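Local coordinates for protein GCN5 like acetylase + bromodomain (Cryptosporidium parvum, PDB 4LDF) that is a GCN5-like protein, probably a histone H3 acetyltransferase, whose bromodomain, the part present here, is of a family that reads acetyl-lysine, at residues Thr24-Phe34 with Tyr95-Ile106. Sequence-based numbering, arbitrary orientation.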
ATOM      1  N   THR A  24      -2.131  -4.960  -8.957  1.00 16.76           N
ATOM      2  CA  THR A  24      -3.192  -5.907  -8.590  1.00 16.25           C
ATOM      3  C   THR A  24      -4.007  -5.344  -7.421  1.00 18.61           C
ATOM      4  O   THR A  24      -5.245  -5.337  -7.478  1.00 16.96           O
ATOM      5  CB  THR A  24      -2.608  -7.298  -8.233  1.00 22.07           C
ATOM      6  OG1 THR A  24      -2.134  -7.889  -9.429  1.00 18.54           O
ATOM      7  CG2 THR A  24      -3.662  -8.244  -7.607  1.00 16.80           C
ATOM      8  N   LEU A  25      -3.297  -4.889  -6.359  1.00 16.14           N
ATOM      9  CA  LEU A  25      -3.912  -4.302  -5.176  1.00 15.78           C
ATOM     10  C   LEU A  25      -4.800  -3.125  -5.532  1.00 18.98           C
ATOM     11  O   LEU A  25      -5.959  -3.119  -5.128  1.00 17.99           O
ATOM     12  CB  LEU A  25      -2.871  -3.920  -4.105  1.00 15.59           C
ATOM     13  CG  LEU A  25      -3.413  -3.258  -2.835  1.00 19.83           C
ATOM     14  CD1 LEU A  25      -4.181  -4.263  -1.934  1.00 20.31           C
ATOM     15  CD2 LEU A  25      -2.293  -2.588  -2.050  1.00 19.36           C
ATOM     16  N   SER A  26      -4.274  -2.144  -6.283  0.50 17.34           N
ATOM     17  CA  SER A  26      -5.012  -0.934  -6.687  0.50 17.93           C
ATOM     18  C   SER A  26      -6.268  -1.201  -7.508  0.50 21.10           C
ATOM     19  O   SER A  26      -7.232  -0.452  -7.375  0.50 20.64           O
ATOM     20  CB  SER A  26      -4.104   0.047  -7.424  0.50 22.10           C
ATOM     21  OG  SER A  26      -3.553  -0.555  -8.583  0.50 32.42           O
ATOM     22  N   ARG A  27      -6.263  -2.262  -8.345  1.00 18.11           N
ATOM     23  CA  ARG A  27      -7.403  -2.633  -9.198  1.00 17.25           C
ATOM     24  C   ARG A  27      -8.580  -3.208  -8.414  1.00 21.64           C
ATOM     25  O   ARG A  27      -9.701  -3.225  -8.934  1.00 22.08           O
ATOM     26  CB  ARG A  27      -6.980  -3.550 -10.357  1.00 17.22           C
ATOM     27  CG  ARG A  27      -5.992  -2.865 -11.304  1.00 21.92           C
ATOM     28  CD  ARG A  27      -5.475  -3.813 -12.352  1.00 37.94           C
ATOM     29  NE  ARG A  27      -5.219  -3.120 -13.612  1.00 52.63           N
ATOM     30  CZ  ARG A  27      -6.163  -2.760 -14.475  1.00 68.36           C
ATOM     31  NH1 ARG A  27      -5.840  -2.137 -15.595  1.00 61.78           N
ATOM     32  NH2 ARG A  27      -7.440  -3.024 -14.224  1.00 56.95           N
ATOM     33  N   HIS A  28      -8.349  -3.644  -7.166  1.00 17.06           N
ATOM     34  CA  HIS A  28      -9.443  -4.106  -6.304  1.00 18.16           C
ATOM     35  C   HIS A  28     -10.370  -2.898  -6.094  1.00 21.65           C
ATOM     36  O   HIS A  28      -9.887  -1.820  -5.763  1.00 19.15           O
ATOM     37  CB  HIS A  28      -8.924  -4.587  -4.936  1.00 18.57           C
ATOM     38  CG  HIS A  28      -9.943  -5.361  -4.157  1.00 21.97           C
ATOM     39  ND1 HIS A  28     -11.071  -4.755  -3.631  1.00 23.66           N
ATOM     40  CD2 HIS A  28      -9.937  -6.663  -3.786  1.00 23.66           C
ATOM     41  CE1 HIS A  28     -11.727  -5.706  -2.995  1.00 22.73           C
ATOM     42  NE2 HIS A  28     -11.072  -6.868  -3.045  1.00 23.31           N
ATOM     43  N   GLU A  29     -11.682  -3.070  -6.306  1.00 19.43           N
ATOM     44  CA  GLU A  29     -12.668  -1.980  -6.161  1.00 18.46           C
ATOM     45  C   GLU A  29     -12.566  -1.175  -4.841  1.00 23.09           C
ATOM     46  O   GLU A  29     -12.739   0.035  -4.881  1.00 22.53           O
ATOM     47  CB  GLU A  29     -14.101  -2.492  -6.400  1.00 19.25           C
ATOM     48  CG  GLU A  29     -14.653  -3.412  -5.321  1.00 24.99           C
ATOM     49  CD  GLU A  29     -16.126  -3.773  -5.406  1.00 35.32           C
ATOM     50  OE1 GLU A  29     -16.665  -4.258  -4.390  1.00 29.62           O
ATOM     51  OE2 GLU A  29     -16.740  -3.579  -6.479  1.00 26.23           O
ATOM     52  N   ASN A  30     -12.246  -1.845  -3.708  1.00 19.52           N
ATOM     53  CA  ASN A  30     -12.114  -1.253  -2.365  1.00 19.41           C
ATOM     54  C   ASN A  30     -10.744  -0.665  -2.039  1.00 23.05           C
ATOM     55  O   ASN A  30     -10.525  -0.198  -0.919  1.00 24.28           O
ATOM     56  CB  ASN A  30     -12.583  -2.236  -1.279  1.00 16.27           C
ATOM     57  CG  ASN A  30     -14.045  -2.569  -1.414  1.00 28.52           C
ATOM     58  OD1 ASN A  30     -14.839  -1.792  -1.961  1.00 26.73           O
ATOM     59  ND2 ASN A  30     -14.436  -3.741  -0.966  1.00 20.58           N
ATOM     60  N   ALA A  31      -9.848  -0.649  -3.023  1.00 18.94           N
ATOM     61  CA  ALA A  31      -8.508  -0.077  -2.900  1.00 18.64           C
ATOM     62  C   ALA A  31      -8.511   1.427  -3.127  1.00 19.87           C
ATOM     63  O   ALA A  31      -7.498   2.091  -2.865  1.00 19.12           O
ATOM     64  CB  ALA A  31      -7.573  -0.749  -3.885  1.00 19.28           C
ATOM     65  N   TRP A  32      -9.640   1.969  -3.609  1.00 17.53           N
ATOM     66  CA  TRP A  32      -9.777   3.391  -3.893  1.00 17.48           C
ATOM     67  C   TRP A  32      -9.272   4.368  -2.787  1.00 23.07           C
ATOM     68  O   TRP A  32      -8.588   5.317  -3.172  1.00 23.30           O
ATOM     69  CB  TRP A  32     -11.157   3.745  -4.462  1.00 15.24           C
ATOM     70  CG  TRP A  32     -12.271   3.736  -3.460  1.00 16.10           C
ATOM     71  CD1 TRP A  32     -13.142   2.716  -3.202  1.00 18.83           C
ATOM     72  CD2 TRP A  32     -12.604   4.795  -2.546  1.00 15.83           C
ATOM     73  NE1 TRP A  32     -14.009   3.080  -2.194  1.00 18.12           N
ATOM     74  CE2 TRP A  32     -13.670   4.335  -1.743  1.00 19.39           C
ATOM     75  CE3 TRP A  32     -12.131   6.110  -2.359  1.00 17.22           C
ATOM     76  CZ2 TRP A  32     -14.250   5.130  -0.742  1.00 18.89           C
ATOM     77  CZ3 TRP A  32     -12.677   6.879  -1.343  1.00 18.71           C
ATOM     78  CH2 TRP A  32     -13.734   6.395  -0.557  1.00 19.30           C
ATOM     79  N   PRO A  33      -9.490   4.161  -1.450  1.00 21.06           N
ATOM     80  CA  PRO A  33      -8.961   5.132  -0.467  1.00 21.22           C
ATOM     81  C   PRO A  33      -7.444   5.086  -0.290  1.00 26.69           C
ATOM     82  O   PRO A  33      -6.900   5.890   0.477  1.00 26.84           O
ATOM     83  CB  PRO A  33      -9.632   4.703   0.855  1.00 22.40           C
ATOM     84  CG  PRO A  33     -10.671   3.755   0.510  1.00 26.29           C
ATOM     85  CD  PRO A  33     -10.257   3.105  -0.754  1.00 22.47           C
ATOM     86  N   PHE A  34      -6.763   4.130  -0.963  1.00 20.99           N
ATOM     87  CA  PHE A  34      -5.319   3.930  -0.821  1.00 19.52           C
ATOM     88  C   PHE A  34      -4.537   4.261  -2.100  1.00 22.91           C
ATOM     89  O   PHE A  34      -3.311   4.210  -2.076  1.00 21.85           O
ATOM     90  CB  PHE A  34      -5.032   2.470  -0.384  1.00 21.08           C
ATOM     91  CG  PHE A  34      -5.853   1.962   0.791  1.00 22.49           C
ATOM     92  CD1 PHE A  34      -7.079   1.339   0.588  1.00 24.35           C
ATOM     93  CD2 PHE A  34      -5.383   2.086   2.098  1.00 25.67           C
ATOM     94  CE1 PHE A  34      -7.866   0.935   1.671  1.00 25.44           C
ATOM     95  CE2 PHE A  34      -6.137   1.614   3.179  1.00 28.20           C
ATOM     96  CZ  PHE A  34      -7.376   1.042   2.961  1.00 25.94           C
ATOM     97  N   TYR A  95     -13.177   2.088   6.160  1.00 22.65           N
ATOM     98  CA  TYR A  95     -11.760   2.046   5.830  1.00 21.67           C
ATOM     99  C   TYR A  95     -10.994   0.961   6.572  1.00 24.58           C
ATOM    100  O   TYR A  95     -10.045   0.420   6.005  1.00 23.13           O
ATOM    101  CB  TYR A  95     -11.113   3.428   5.994  1.00 21.72           C
ATOM    102  CG  TYR A  95     -11.838   4.509   5.225  1.00 24.02           C
ATOM    103  CD1 TYR A  95     -12.521   5.524   5.888  1.00 25.48           C
ATOM    104  CD2 TYR A  95     -11.908   4.475   3.829  1.00 24.93           C
ATOM    105  CE1 TYR A  95     -13.241   6.493   5.185  1.00 26.48           C
ATOM    106  CE2 TYR A  95     -12.621   5.438   3.116  1.00 25.97           C
ATOM    107  CZ  TYR A  95     -13.284   6.448   3.799  1.00 33.67           C
ATOM    108  OH  TYR A  95     -13.959   7.418   3.103  1.00 34.07           O
ATOM    109  N   THR A  96     -11.408   0.610   7.813  1.00 21.27           N
ATOM    110  CA  THR A  96     -10.745  -0.473   8.553  1.00 21.30           C
ATOM    111  C   THR A  96     -11.151  -1.798   7.906  1.00 24.12           C
ATOM    112  O   THR A  96     -10.325  -2.705   7.798  1.00 22.91           O
ATOM    113  CB  THR A  96     -11.081  -0.427  10.055  1.00 24.12           C
ATOM    114  OG1 THR A  96     -10.455   0.725  10.620  1.00 18.29           O
ATOM    115  CG2 THR A  96     -10.648  -1.707  10.814  1.00 21.78           C
ATOM    116  N   LYS A  97     -12.423  -1.895   7.491  1.00 19.85           N
ATOM    117  CA  LYS A  97     -12.973  -3.077   6.836  1.00 20.38           C
ATOM    118  C   LYS A  97     -12.251  -3.319   5.503  1.00 23.18           C
ATOM    119  O   LYS A  97     -11.886  -4.460   5.206  1.00 20.59           O
ATOM    120  CB  LYS A  97     -14.493  -2.901   6.624  1.00 24.31           C
ATOM    121  CG  LYS A  97     -15.254  -4.214   6.516  1.00 41.11           C
ATOM    122  N   TYR A  98     -12.009  -2.238   4.722  1.00 20.45           N
ATOM    123  CA  TYR A  98     -11.300  -2.351   3.453  1.00 20.52           C
ATOM    124  C   TYR A  98      -9.847  -2.760   3.725  1.00 22.93           C
ATOM    125  O   TYR A  98      -9.362  -3.705   3.106  1.00 20.87           O
ATOM    126  CB  TYR A  98     -11.327  -1.039   2.651  1.00 22.11           C
ATOM    127  CG  TYR A  98     -12.680  -0.507   2.222  1.00 25.62           C
ATOM    128  CD1 TYR A  98     -13.768  -1.362   2.046  1.00 27.64           C
ATOM    129  CD2 TYR A  98     -12.853   0.839   1.915  1.00 27.61           C
ATOM    130  CE1 TYR A  98     -15.011  -0.876   1.629  1.00 28.98           C
ATOM    131  CE2 TYR A  98     -14.084   1.333   1.476  1.00 29.37           C
ATOM    132  CZ  TYR A  98     -15.158   0.468   1.323  1.00 38.58           C
ATOM    133  OH  TYR A  98     -16.379   0.953   0.918  1.00 40.50           O
ATOM    134  N   ALA A  99      -9.170  -2.063   4.667  1.00 19.72           N
ATOM    135  CA  ALA A  99      -7.782  -2.333   5.050  1.00 19.38           C
ATOM    136  C   ALA A  99      -7.530  -3.800   5.382  1.00 20.76           C
ATOM    137  O   ALA A  99      -6.512  -4.333   4.943  1.00 21.14           O
ATOM    138  CB  ALA A  99      -7.362  -1.453   6.221  1.00 20.51           C
ATOM    139  N   ASN A 100      -8.435  -4.437   6.170  1.00 15.57           N
ATOM    140  CA  ASN A 100      -8.383  -5.844   6.596  1.00 15.28           C
ATOM    141  C   ASN A 100      -8.608  -6.775   5.388  1.00 19.47           C
ATOM    142  O   ASN A 100      -7.843  -7.719   5.177  1.00 20.86           O
ATOM    143  CB  ASN A 100      -9.445  -6.108   7.707  1.00 17.78           C
ATOM    144  CG  ASN A 100      -9.081  -5.545   9.070  1.00 23.83           C
ATOM    145  OD1 ASN A 100      -7.961  -5.132   9.313  1.00 20.21           O
ATOM    146  ND2 ASN A 100     -10.003  -5.558  10.007  1.00 15.79           N
ATOM    147  N   GLN A 101      -9.629  -6.457   4.574  1.00 16.38           N
ATOM    148  CA  GLN A 101      -9.979  -7.184   3.357  1.00 16.33           C
ATOM    149  C   GLN A 101      -8.830  -7.160   2.357  1.00 18.13           C
ATOM    150  O   GLN A 101      -8.431  -8.219   1.888  1.00 18.04           O
ATOM    151  CB  GLN A 101     -11.259  -6.603   2.726  1.00 17.49           C
ATOM    152  CG  GLN A 101     -11.645  -7.306   1.421  1.00 24.09           C
ATOM    153  CD  GLN A 101     -12.741  -6.615   0.672  1.00 30.97           C
ATOM    154  OE1 GLN A 101     -12.786  -5.388   0.578  1.00 26.67           O
ATOM    155  NE2 GLN A 101     -13.612  -7.401   0.060  1.00 26.20           N
ATOM    156  N   LEU A 102      -8.243  -5.970   2.097  1.00 14.98           N
ATOM    157  CA  LEU A 102      -7.186  -5.836   1.100  1.00 13.93           C
ATOM    158  C   LEU A 102      -5.872  -6.434   1.523  1.00 15.77           C
ATOM    159  O   LEU A 102      -5.161  -6.937   0.672  1.00 15.73           O
ATOM    160  CB  LEU A 102      -7.007  -4.391   0.618  1.00 14.17           C
ATOM    161  CG  LEU A 102      -8.237  -3.643   0.093  1.00 18.30           C
ATOM    162  CD1 LEU A 102      -8.043  -2.175   0.207  1.00 17.57           C
ATOM    163  CD2 LEU A 102      -8.535  -3.992  -1.313  1.00 20.74           C
ATOM    164  N   GLU A 103      -5.526  -6.359   2.820  1.00 12.86           N
ATOM    165  CA  GLU A 103      -4.277  -6.932   3.327  1.00 12.59           C
ATOM    166  C   GLU A 103      -4.315  -8.446   3.183  1.00 19.85           C
ATOM    167  O   GLU A 103      -3.359  -9.026   2.673  1.00 20.61           O
ATOM    168  CB  GLU A 103      -4.034  -6.508   4.784  1.00 13.74           C
ATOM    169  CG  GLU A 103      -2.623  -6.798   5.262  1.00 17.99           C
ATOM    170  CD  GLU A 103      -2.353  -6.431   6.705  1.00 25.05           C
ATOM    171  OE1 GLU A 103      -1.703  -7.229   7.414  1.00 30.67           O
ATOM    172  OE2 GLU A 103      -2.868  -5.386   7.152  1.00 15.74           O
ATOM    173  N   ALA A 104      -5.455  -9.074   3.548  1.00 18.07           N
ATOM    174  CA  ALA A 104      -5.672 -10.513   3.423  1.00 18.76           C
ATOM    175  C   ALA A 104      -5.665 -10.916   1.951  1.00 24.01           C
ATOM    176  O   ALA A 104      -5.118 -11.961   1.615  1.00 23.70           O
ATOM    177  CB  ALA A 104      -7.001 -10.903   4.061  1.00 19.62           C
ATOM    178  N   PHE A 105      -6.247 -10.075   1.072  1.00 20.85           N
ATOM    179  CA  PHE A 105      -6.307 -10.331  -0.374  1.00 19.59           C
ATOM    180  C   PHE A 105      -4.903 -10.328  -1.018  1.00 21.93           C
ATOM    181  O   PHE A 105      -4.615 -11.214  -1.823  1.00 20.61           O
ATOM    182  CB  PHE A 105      -7.232  -9.294  -1.061  1.00 20.47           C
ATOM    183  CG  PHE A 105      -7.062  -9.121  -2.554  1.00 21.99           C
ATOM    184  CD1 PHE A 105      -7.686  -9.986  -3.447  1.00 24.58           C
ATOM    185  CD2 PHE A 105      -6.306  -8.067  -3.071  1.00 22.64           C
ATOM    186  CE1 PHE A 105      -7.525  -9.827  -4.830  1.00 25.40           C
ATOM    187  CE2 PHE A 105      -6.172  -7.891  -4.450  1.00 25.50           C
ATOM    188  CZ  PHE A 105      -6.762  -8.783  -5.322  1.00 24.23           C
ATOM    189  N   ILE A 106      -4.051  -9.339  -0.664  1.00 16.70           N
ATOM    190  CA  ILE A 106      -2.709  -9.152  -1.255  1.00 15.85           C
ATOM    191  C   ILE A 106      -1.537  -9.933  -0.631  1.00 16.37           C
ATOM    192  O   ILE A 106      -0.523 -10.139  -1.313  1.00 13.44           O
ATOM    193  CB  ILE A 106      -2.375  -7.645  -1.481  1.00 18.40           C
ATOM    194  CG1 ILE A 106      -1.433  -7.413  -2.699  1.00 19.39           C
ATOM    195  CG2 ILE A 106      -1.826  -6.990  -0.211  1.00 20.91           C
ATOM    196  CD1 ILE A 106      -2.005  -7.804  -4.101  1.00 17.24           C
TER
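The methyl CD2 of L102 sits over one face of the H28 imidazole, 3.6 Å from the ring centroid in a CH-pi contact, while the edge carrying CD2 of H28 points into the middle of the F105 ring, an edge-to-face pair with planes at 73°. In the ring plane, ND1 of H28 accepts the backbone N-H of N30 at 3.1 Å, which, with the L102 and F105 packing, holds the rotation of the imidazole. F105 reaches it with CG anti to the backbone N, and T24 CG2 approaches the far end of the same phenyl ring.

The second flat pair is N30 with Y98. The carboxamide lies nearly parallel to the phenol ring, planes 15° apart, with CB of N30 over the ring face. Its ND2 gives a nearly straight bond to a lone pair of Q101 OE1 (2.8 Å, 168°); the extended Q101 chain brings its amide up to both N30 and H28.

These groups join the end of helix 14-27 and the ZA loop following it to helix 93-110, the first and last helices of the left-handed four-helix bundle that defines bromodomains. W32, P33 and F34 form the WPF shelf, as in related bromodomains. L102 is central to the seam: while CD2 lies over the H28 face, its CD1 meets F34 CE1 at 3.4 Å and its CB meets L25 CD1. F34 also sets its ring edge against CB of Y98, and helix 71-88 covers L102 and F34 through F82 and C85.

Toward the start of helix 93-110, P33 CG packs at the edge of the Y95 ring, 3.6 Å from CD2, and wedges against Y98 as well. W32 CH2 comes in the plane of the Y95 ring near OH. Y95, which also touches N89, probably occupies the gatekeeper position of GCN5-like bromodomains; a glycerol beside it, probably from the crystallisation liquor, is consistent with the acetyl-lysine pocket.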